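Local coordinates for protein archaemetzincin (Archaeoglobus fulgidus, PDB 3ZVS) that is probably a zinc metalloprotease of the metzincin kind, carrying one catalytic and one seemingly structural zinc ion, with a natural substrate still unknown, at residues N20-P23 and K24-A28; M58-I62 and K63-G67; S104-Y107 and R108-V111; V116-I119 and G120-L123. All blocks are in the same frame, centred on the assembly; numbering follows the deposited sequence. Where two conformers were deposited one is given.

Interaction 1 (N20-P23 and K24-A28); sequences NSLP and KIFNA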
loop_
_atom_site.group_PDB
_atom_site.type_symbol
_atom_site.label_atom_id
_atom_site.label_comp_id
_atom_site.label_asym_id
_atom_site.label_seq_id
_atom_site.Cartn_x
_atom_site.Cartn_y
_atom_site.Cartn_z
ATOM N N ASN A 20 -9.941 9.784 1.668
ATOM C CA ASN A 20 -10.704 10.586 0.721
ATOM C C ASN A 20 -10.781 9.981 -0.683
ATOM O O ASN A 20 -11.701 10.294 -1.434
ATOM C CB ASN A 20 -10.082 11.976 0.590
ATOM C CG ASN A 20 -10.232 12.810 1.836
ATOM O OD1 ASN A 20 -11.099 12.557 2.663
ATOM N ND2 ASN A 20 -9.373 13.817 1.975
ATOM N N SER A 21 -9.832 9.129 -1.049
ATOM C CA SER A 21 -9.735 8.592 -2.413
ATOM C C SER A 21 -10.243 7.164 -2.545
ATOM O O SER A 21 -10.881 6.807 -3.552
ATOM C CB SER A 21 -8.292 8.629 -2.895
ATOM O OG SER A 21 -7.755 9.922 -2.795
ATOM N N LEU A 22 -9.960 6.323 -1.558
ATOM C CA LEU A 22 -10.285 4.907 -1.663
ATOM C C LEU A 22 -11.768 4.512 -1.695
ATOM O O LEU A 22 -12.121 3.518 -2.348
ATOM C CB LEU A 22 -9.563 4.113 -0.584
ATOM C CG LEU A 22 -8.029 4.090 -0.558
ATOM C CD1 LEU A 22 -7.549 3.272 0.633
ATOM C CD2 LEU A 22 -7.414 3.544 -1.846
ATOM N N PRO A 23 -12.641 5.244 -0.996
ATOM C CA PRO A 23 -14.060 4.841 -1.050
ATOM C C PRO A 23 -14.614 4.767 -2.467
ATOM O O PRO A 23 -15.252 3.779 -2.812
ATOM C CB PRO A 23 -14.756 5.944 -0.247
ATOM C CG PRO A 23 -13.700 6.407 0.725
ATOM C CD PRO A 23 -12.419 6.358 -0.057
ATOM N N LYS A 24 -14.337 5.777 -3.275
ATOM C CA LYS A 24 -14.865 5.808 -4.633
ATOM C C LYS A 24 -14.223 4.721 -5.492
ATOM O O LYS A 24 -14.903 4.088 -6.292
ATOM C CB LYS A 24 -14.619 7.190 -5.234
ATOM C CG LYS A 24 -15.101 7.336 -6.654
ATOM C CD LYS A 24 -14.624 8.643 -7.239
ATOM C CE LYS A 24 -14.943 8.718 -8.724
ATOM N NZ LYS A 24 -14.602 10.053 -9.279
ATOM N N ILE A 25 -12.919 4.496 -5.328
ATOM C CA ILE A 25 -12.210 3.512 -6.140
ATOM C C ILE A 25 -12.702 2.090 -5.906
ATOM O O ILE A 25 -12.813 1.292 -6.844
ATOM C CB ILE A 25 -10.682 3.613 -5.872
ATOM C CG1 ILE A 25 -10.212 4.974 -6.363
ATOM C CG2 ILE A 25 -9.929 2.500 -6.581
ATOM C CD1 ILE A 25 -8.756 5.261 -6.024
ATOM N N PHE A 26 -13.011 1.759 -4.658
ATOM C CA PHE A 26 -13.372 0.401 -4.289
ATOM C C PHE A 26 -14.850 0.222 -3.947
ATOM O O PHE A 26 -15.265 -0.875 -3.586
ATOM C CB PHE A 26 -12.478 -0.082 -3.142
ATOM C CG PHE A 26 -11.090 -0.350 -3.572
ATOM C CD1 PHE A 26 -10.796 -1.465 -4.347
ATOM C CD2 PHE A 26 -10.087 0.528 -3.256
ATOM C CE1 PHE A 26 -9.513 -1.719 -4.746
ATOM C CE2 PHE A 26 -8.772 0.281 -3.669
ATOM C CZ PHE A 26 -8.500 -0.865 -4.431
ATOM N N ASN A 27 -15.614 1.299 -4.071
ATOM C CA ASN A 27 -16.995 1.349 -3.600
ATOM C C ASN A 27 -17.049 0.752 -2.211
ATOM O O ASN A 27 -17.788 -0.201 -1.948
ATOM C CB ASN A 27 -17.922 0.577 -4.553
ATOM C CG ASN A 27 -19.410 0.817 -4.267
ATOM O OD1 ASN A 27 -19.838 1.940 -3.945
ATOM N ND2 ASN A 27 -20.211 -0.247 -4.406
ATOM N N ALA A 28 -16.210 1.289 -1.320
ATOM C CA ALA A 28 -16.024 0.685 -0.010
ATOM C C ALA A 28 -16.271 1.693 1.104
ATOM O O ALA A 28 -16.180 2.899 0.894
ATOM C CB ALA A 28 -14.607 0.118 0.105
HETATM O O HOH W 1 -13.638 8.603 -2.480
#
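The last turns of helix 12-26, the helical limb of the beta-alpha-beta unit that links strand 2-7 to strand 29-32, are held by Leu22 gripping Phe26 and Pro23 gripping Ala28. Pro23 sits inside the helix, and its ring nitrogen, having no hydrogen, offers no bond to the preceding turn, so the helix kinks there. A water enters the opened turn. It donates to Asn20 O at 2.8 Å and accepts from Lys24 N at 3.0 Å, standing in for the direct bond an unbroken helix would make between them; its further bond to Ser21 O is weak. Past the kink the regular pattern returns: Phe26 N donates to Leu22 O at 3.0 Å, nearly along the C=O axis (161°).

The helix ends at Phe26; Asn27, the next residue, takes left-handed backbone angles with positive phi. That reversal brings Ala28 N back to Pro23 O, five residues earlier, at 3.1 Å and on a lone pair in the carbonyl plane.

Among the side chains, Leu22 and Phe26 run side by side in the same direction, toward Ile119 of helix 104-122. Phe26 has CG anti to its carbonyl carbon (chi1 -72°), which lays the ring alongside Leu22 so that CD2 of Leu22 meets it at the edge, in plane, 4.0 Å from CE2 of Phe26. One ring face is covered, toward the rim, by CG2 of the adjacent Ile25. The other branch of that isoleucine turns back along the helix, where Ile25 CG1 rests 3.4 Å from Ser21 O.

Interaction 2 (M58-I62 and K63-G67); sequences MLPPI and KVTLG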
loop_
_atom_site.group_PDB
_atom_site.type_symbol
_atom_site.label_atom_id
_atom_site.label_comp_id
_atom_site.label_asym_id
_atom_site.label_seq_id
_atom_site.Cartn_x
_atom_site.Cartn_y
_atom_site.Cartn_z
ATOM N N MET A 58 1.431 -8.400 12.292
ATOM C CA MET A 58 0.969 -7.683 13.470
ATOM C C MET A 58 -0.365 -6.933 13.220
ATOM O O MET A 58 -1.040 -6.467 14.153
ATOM C CB MET A 58 2.122 -6.780 13.952
ATOM C CG MET A 58 3.367 -7.591 14.456
ATOM S SD MET A 58 4.919 -6.703 14.965
ATOM C CE MET A 58 4.402 -6.022 16.520
ATOM N N LEU A 59 -0.784 -6.853 11.958
ATOM C CA LEU A 59 -2.048 -6.231 11.634
ATOM C C LEU A 59 -3.186 -7.184 11.975
ATOM O O LEU A 59 -3.003 -8.401 11.929
ATOM C CB LEU A 59 -2.072 -5.887 10.137
ATOM C CG LEU A 59 -1.148 -4.740 9.730
ATOM C CD1 LEU A 59 -1.104 -4.607 8.210
ATOM C CD2 LEU A 59 -1.570 -3.416 10.372
ATOM N N PRO A 60 -4.367 -6.643 12.289
ATOM C CA PRO A 60 -5.493 -7.548 12.512
ATOM C C PRO A 60 -5.908 -8.182 11.197
ATOM O O PRO A 60 -5.897 -7.484 10.177
ATOM C CB PRO A 60 -6.595 -6.616 13.031
ATOM C CG PRO A 60 -6.263 -5.279 12.500
ATOM C CD PRO A 60 -4.761 -5.226 12.412
ATOM N N PRO A 61 -6.249 -9.476 11.207
ATOM C CA PRO A 61 -6.676 -10.159 9.978
ATOM C C PRO A 61 -8.145 -9.878 9.628
ATOM O O PRO A 61 -8.977 -10.784 9.553
ATOM C CB PRO A 61 -6.451 -11.641 10.316
ATOM C CG PRO A 61 -6.632 -11.711 11.786
ATOM C CD PRO A 61 -6.153 -10.404 12.350
ATOM N N ILE A 62 -8.449 -8.613 9.403
ATOM C CA ILE A 62 -9.795 -8.215 9.072
ATOM C C ILE A 62 -9.770 -7.669 7.655
ATOM O O ILE A 62 -9.120 -6.672 7.376
ATOM C CB ILE A 62 -10.294 -7.161 10.055
ATOM C CG1 ILE A 62 -10.288 -7.751 11.476
ATOM C CG2 ILE A 62 -11.663 -6.689 9.642
ATOM C CD1 ILE A 62 -10.539 -6.740 12.543
ATOM N N LYS A 63 -10.476 -8.325 6.750
ATOM C CA LYS A 63 -10.437 -7.932 5.347
ATOM C C LYS A 63 -11.251 -6.666 5.137
ATOM O O LYS A 63 -12.431 -6.632 5.521
ATOM C CB LYS A 63 -11.009 -9.066 4.485
ATOM C CG LYS A 63 -10.894 -8.842 2.989
ATOM C CD LYS A 63 -11.338 -10.091 2.191
ATOM C CE LYS A 63 -11.009 -10.002 0.695
ATOM N NZ LYS A 63 -9.995 -11.036 0.266
ATOM N N VAL A 64 -10.702 -5.596 4.547
ATOM C CA VAL A 64 -9.311 -5.409 4.158
ATOM C C VAL A 64 -8.646 -4.461 5.160
ATOM O O VAL A 64 -9.218 -3.431 5.491
ATOM C CB VAL A 64 -9.220 -4.713 2.777
ATOM C CG1 VAL A 64 -7.771 -4.360 2.407
ATOM C CG2 VAL A 64 -9.845 -5.581 1.681
ATOM N N THR A 65 -7.456 -4.812 5.641
ATOM C CA THR A 65 -6.690 -3.921 6.499
ATOM C C THR A 65 -5.378 -3.579 5.823
ATOM O O THR A 65 -4.597 -4.462 5.486
ATOM C CB THR A 65 -6.445 -4.546 7.891
ATOM O OG1 THR A 65 -7.703 -4.731 8.538
ATOM C CG2 THR A 65 -5.549 -3.640 8.738
ATOM N N LEU A 66 -5.180 -2.283 5.601
ATOM C CA LEU A 66 -3.979 -1.750 4.962
ATOM C C LEU A 66 -3.195 -0.908 5.951
ATOM O O LEU A 66 -3.638 0.159 6.362
ATOM C CB LEU A 66 -4.324 -0.876 3.759
ATOM C CG LEU A 66 -3.120 -0.223 3.062
ATOM C CD1 LEU A 66 -2.248 -1.226 2.324
ATOM C CD2 LEU A 66 -3.583 0.879 2.097
ATOM N N GLY A 67 -2.020 -1.402 6.334
ATOM C CA GLY A 67 -1.086 -0.618 7.121
ATOM C C GLY A 67 -0.354 0.336 6.208
ATOM O O GLY A 67 -0.037 -0.025 5.066
#
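Ile62 and Thr65 meet across a cis peptide between Lys63 and Val64, a rare geometry where no proline follows, and the chain doubles back sharply there to enter strand 65-69. The Thr65 hydroxyl spans the bend: OG1 donates to Ile62 O at 2.7 Å, in the carbonyl plane and on a lone pair (C=O...donor angle 141°). With chi1 at -63°, OG1 stands anti to the carbonyl carbon of Thr65, while the methyl CG2 of Thr65 lies 4.1 Å from Pro60 CD, the two side chains crossing at about a right angle. A valine in its place would probably leave Ile62 O without its hydroxyl donor and the cis bend less firmly tied.

Before the bend, Pro61 centres an inverse gamma turn, closed by a weak bond from Ile62 N to Pro60 O. At the far end the methyl Leu59 CD1 sits close over the backbone of Gly67, 3.8 Å from Gly67 N. Lys63 NZ reaches Gly89 O and Val122 O. Thr65 joins Ala90 and Ala92 through its backbone, so its hydroxyl can serve the turn while its peptide groups serve the sheet.

Interaction 3 (S104-Y107 and R108-V111); sequences SELY and RERV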
loop_
_atom_site.group_PDB
_atom_site.type_symbol
_atom_site.label_atom_id
_atom_site.label_comp_id
_atom_site.label_asym_id
_atom_site.label_seq_id
_atom_site.Cartn_x
_atom_site.Cartn_y
_atom_site.Cartn_z
ATOM N N SER A 104 4.000 18.010 -4.628
ATOM C CA SER A 104 3.027 17.434 -3.716
ATOM C C SER A 104 1.971 16.644 -4.443
ATOM O O SER A 104 1.483 15.641 -3.942
ATOM C CB SER A 104 2.344 18.531 -2.911
ATOM O OG SER A 104 3.313 19.327 -2.263
ATOM N N GLU A 105 1.557 17.123 -5.619
ATOM C CA GLU A 105 0.495 16.469 -6.331
ATOM C C GLU A 105 0.975 15.116 -6.891
ATOM O O GLU A 105 0.233 14.158 -6.892
ATOM C CB GLU A 105 -0.073 17.391 -7.433
ATOM C CG GLU A 105 -1.258 16.813 -8.169
ATOM C CD GLU A 105 -2.491 16.597 -7.346
ATOM O OE1 GLU A 105 -2.599 17.166 -6.236
ATOM O OE2 GLU A 105 -3.387 15.862 -7.847
ATOM N N LEU A 106 2.221 15.055 -7.335
ATOM C CA LEU A 106 2.778 13.804 -7.822
ATOM C C LEU A 106 2.905 12.823 -6.664
ATOM O O LEU A 106 2.607 11.645 -6.816
ATOM C CB LEU A 106 4.128 14.045 -8.482
ATOM C CG LEU A 106 4.852 12.827 -9.070
ATOM C CD1 LEU A 106 4.001 12.215 -10.172
ATOM C CD2 LEU A 106 6.229 13.177 -9.579
ATOM N N TYR A 107 3.336 13.317 -5.504
ATOM C CA TYR A 107 3.437 12.448 -4.330
ATOM C C TYR A 107 2.082 11.860 -4.015
ATOM O O TYR A 107 1.932 10.649 -3.807
ATOM C CB TYR A 107 3.927 13.250 -3.146
ATOM C CG TYR A 107 4.101 12.420 -1.885
ATOM C CD1 TYR A 107 5.078 11.439 -1.802
ATOM C CD2 TYR A 107 3.312 12.658 -0.770
ATOM C CE1 TYR A 107 5.228 10.717 -0.623
ATOM C CE2 TYR A 107 3.485 11.934 0.416
ATOM C CZ TYR A 107 4.447 10.972 0.456
ATOM O OH TYR A 107 4.665 10.235 1.630
ATOM N N ARG A 108 1.050 12.702 -4.008
ATOM C CA ARG A 108 -0.286 12.244 -3.721
ATOM C C ARG A 108 -0.720 11.154 -4.709
ATOM O O ARG A 108 -1.289 10.145 -4.336
ATOM C CB ARG A 108 -1.254 13.427 -3.780
ATOM C CG ARG A 108 -2.614 13.077 -3.334
ATOM C CD ARG A 108 -3.624 14.157 -3.695
ATOM N NE ARG A 108 -4.862 13.931 -2.968
ATOM C CZ ARG A 108 -5.830 13.130 -3.388
ATOM N NH1 ARG A 108 -5.717 12.500 -4.554
ATOM N NH2 ARG A 108 -6.917 12.971 -2.627
ATOM N N GLU A 109 -0.470 11.390 -5.989
ATOM C CA GLU A 109 -0.861 10.448 -7.014
ATOM C C GLU A 109 -0.159 9.098 -6.807
ATOM O O GLU A 109 -0.772 8.028 -6.924
ATOM C CB GLU A 109 -0.490 11.042 -8.363
ATOM C CG GLU A 109 -0.878 10.172 -9.494
ATOM C CD GLU A 109 -0.507 10.749 -10.847
ATOM O OE1 GLU A 109 0.661 11.124 -11.055
ATOM O OE2 GLU A 109 -1.395 10.750 -11.725
ATOM N N ARG A 110 1.120 9.143 -6.462
ATOM C CA ARG A 110 1.874 7.920 -6.207
ATOM C C ARG A 110 1.312 7.173 -4.998
ATOM O O ARG A 110 1.198 5.949 -5.014
ATOM C CB ARG A 110 3.316 8.255 -5.904
ATOM C CG ARG A 110 4.101 8.735 -7.121
ATOM C CD ARG A 110 5.459 9.222 -6.719
ATOM N NE ARG A 110 6.285 9.532 -7.881
ATOM C CZ ARG A 110 7.564 9.875 -7.812
ATOM N NH1 ARG A 110 8.173 10.015 -6.647
ATOM N NH2 ARG A 110 8.241 10.105 -8.923
ATOM N N VAL A 111 0.986 7.902 -3.940
ATOM C CA VAL A 111 0.434 7.265 -2.756
ATOM C C VAL A 111 -0.858 6.514 -3.079
ATOM O O VAL A 111 -1.060 5.368 -2.660
ATOM C CB VAL A 111 0.208 8.300 -1.647
ATOM C CG1 VAL A 111 -0.599 7.702 -0.514
ATOM C CG2 VAL A 111 1.528 8.826 -1.143
#
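In the first turns of helix 104-122, Leu106 reaches over Arg110 and Tyr107 over Val111, each pair one turn apart. The backbone is satisfied in strict i to i+4 order: Arg108 N donates to Ser104 O at 3.0 Å, Glu109 N to Glu105 O at 3.0 Å, Arg110 N to Leu106 O at 2.9 Å and Val111 N to Tyr107 O at 2.9 Å. Ahead of them, Leu106 N is taken by the carboxylate oxygen OD1 of Asp103.

The guanidinium of Arg110 is buried, and its nitrogens are all hydrogen-bonded beyond residues 104-111. NH2 makes a salt bridge with OD2 of Asp144 on helix 140-145, and NH1 donates to Leu99 O. From its own helix comes apolar cover: CD2 of Leu106 lies over one guanidinium face, 3.7 Å from NH2 of Arg110. A leucine in place of Arg110 would probably leave the Asp144 carboxylate without its mate and Leu99 O without this donor, untying helix 140-145 at this point.

The side chain of Arg108 runs beside that of Glu105 with the flat ends only 2° from parallel, yet the nearest approach is a carboxylate oxygen to a methylene, Glu105 OE1 to Arg108 CD at 4.1 Å, and the charges do not touch. Arg108 NH2 makes a weak bond to Ser21 OG of helix 12-26.

On another side of the helix Tyr107, with CG anti to the backbone N (chi1 -178°), presents a ring face to Val111. There the methyl CG2 of Val111 makes a CH-pi contact 4.0 Å from the Tyr107 ring centroid, 12° off the normal.

Interaction 4 (V116-I119 and G120-L123); sequences VHEI and GHVL. With ZN (zinc ion), chain D.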
loop_
_atom_site.group_PDB
_atom_site.type_symbol
_atom_site.label_atom_id
_atom_site.label_comp_id
_atom_site.label_asym_id
_atom_site.label_seq_id
_atom_site.Cartn_x
_atom_site.Cartn_y
_atom_site.Cartn_z
ATOM N N VAL A 116 -3.824 1.479 -3.887
ATOM C CA VAL A 116 -4.752 0.742 -4.716
ATOM C C VAL A 116 -4.134 -0.576 -5.159
ATOM O O VAL A 116 -4.787 -1.623 -5.122
ATOM C CB VAL A 116 -5.173 1.603 -5.897
ATOM C CG1 VAL A 116 -5.961 0.783 -6.935
ATOM C CG2 VAL A 116 -6.071 2.758 -5.420
ATOM N N HIS A 117 -2.864 -0.533 -5.554
ATOM C CA HIS A 117 -2.121 -1.740 -5.958
ATOM C C HIS A 117 -2.133 -2.801 -4.844
ATOM O O HIS A 117 -2.421 -3.967 -5.046
ATOM C CB HIS A 117 -0.694 -1.329 -6.308
ATOM C CG HIS A 117 0.166 -2.459 -6.756
ATOM N ND1 HIS A 117 0.339 -2.778 -8.091
ATOM C CD2 HIS A 117 0.887 -3.378 -6.057
ATOM C CE1 HIS A 117 1.157 -3.819 -8.191
ATOM N NE2 HIS A 117 1.507 -4.196 -6.970
ATOM N N GLU A 118 -1.777 -2.379 -3.632
ATOM C CA GLU A 118 -1.734 -3.317 -2.519
ATOM C C GLU A 118 -3.113 -3.906 -2.223
ATOM O O GLU A 118 -3.266 -5.089 -1.979
ATOM C CB GLU A 118 -1.170 -2.628 -1.264
ATOM C CG GLU A 118 0.304 -2.275 -1.368
ATOM C CD GLU A 118 1.169 -3.422 -1.805
ATOM O OE1 GLU A 118 0.966 -4.566 -1.317
ATOM O OE2 GLU A 118 2.053 -3.219 -2.652
ATOM N N ILE A 119 -4.124 -3.072 -2.200
ATOM C CA ILE A 119 -5.469 -3.543 -1.903
ATOM C C ILE A 119 -5.931 -4.497 -3.017
ATOM O O ILE A 119 -6.558 -5.497 -2.746
ATOM C CB ILE A 119 -6.445 -2.349 -1.690
ATOM C CG1 ILE A 119 -6.112 -1.611 -0.400
ATOM C CG2 ILE A 119 -7.888 -2.806 -1.642
ATOM C CD1 ILE A 119 -6.673 -0.207 -0.385
ATOM N N GLY A 120 -5.576 -4.205 -4.263
ATOM C CA GLY A 120 -5.899 -5.111 -5.350
ATOM C C GLY A 120 -5.352 -6.501 -5.092
ATOM O O GLY A 120 -6.042 -7.482 -5.380
ATOM N N HIS A 121 -4.124 -6.604 -4.597
ATOM C CA HIS A 121 -3.602 -7.918 -4.218
ATOM C C HIS A 121 -4.432 -8.592 -3.132
ATOM O O HIS A 121 -4.696 -9.789 -3.214
ATOM C CB HIS A 121 -2.186 -7.831 -3.675
ATOM C CG HIS A 121 -1.099 -7.604 -4.692
ATOM N ND1 HIS A 121 -0.957 -8.339 -5.851
ATOM C CD2 HIS A 121 -0.033 -6.773 -4.649
ATOM C CE1 HIS A 121 0.157 -7.959 -6.474
ATOM N NE2 HIS A 121 0.721 -6.995 -5.769
ATOM N N VAL A 122 -4.870 -7.838 -2.114
ATOM C CA VAL A 122 -5.687 -8.448 -1.064
ATOM C C VAL A 122 -6.985 -9.011 -1.665
ATOM O O VAL A 122 -7.475 -10.057 -1.220
ATOM C CB VAL A 122 -5.997 -7.470 0.101
ATOM C CG1 VAL A 122 -6.799 -8.189 1.185
ATOM C CG2 VAL A 122 -4.708 -6.922 0.685
ATOM N N LEU A 123 -7.488 -8.343 -2.689
ATOM C CA LEU A 123 -8.709 -8.763 -3.378
ATOM C C LEU A 123 -8.478 -9.876 -4.380
ATOM O O LEU A 123 -9.407 -10.261 -5.085
ATOM C CB LEU A 123 -9.377 -7.595 -4.103
ATOM C CG LEU A 123 -9.765 -6.443 -3.199
ATOM C CD1 LEU A 123 -10.361 -5.310 -4.011
ATOM C CD2 LEU A 123 -10.695 -6.913 -2.089
HETATM ZN ZN ZN D . 2.408 -5.973 -6.390
#
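His117 and His121, one turn apart, bind the same zinc ion through their NE2 atoms, each bond 2.1 Å long. Different first torsions bring them together: His117 has CG anti to the backbone N (chi1 -179°), His121 has it anti to the carbonyl carbon (chi1 -75°). The ring planes stand at 88°, and His117 NE2 comes within 3.1 Å of His121 NE2 because the two share the metal. His127, beyond the helix, is a further ligand.

The polar contacts begin with the second shell. His117 ND1 is bonded to Val133 O and His121 ND1 to Leu125 O; both bonds probably fix the ring rotation and direct NE2 at the metal. This is the HExxH motif of zincin peptidases, extended through His127 as in metzincins.

Backbone bonds keep the two histidines in step. His121 N donates to His117 O at 3.2 Å, and Gly120 N to Val116 O at 2.8 Å. Leu123 N, in the last turn, takes Ile119 O at 3.0 Å.

Packing completes the contact. The carboxylate of Glu118, inferred to be the proton acceptor, folds back at chi2, and its OE1 packs at the edge of the His121 ring, 4.1 Å from His121 CD2. The apolar contacts lie on the flank toward helix 12-26. There Ile119 CG2 rests 4.2 Å from Leu123 CD1, and both side chains touch Phe26.

Interactions 3 and 4 share helix 104-122: the first sits at its partly exposed start, where charged side chains tie it to neighbouring elements, the second at its buried end, where histidines hold zinc. Interaction 1, at the kinked end of helix 12-26, packs its apolar flank on interaction 4, with Phe26 CZ 3.5 Å from Ile119 CG2, and reaches interaction 3 through Ser21. Interaction 2 meets interaction 4 where Val64 packs on Val122; it is a turn leading into strand 65-69. Interaction 3 buries a salt-bridged guanidinium, interaction 1 joins the helices by apolar packing, interaction 2 turns on a hydroxyl bond, and metal bonds occur only at interaction 4.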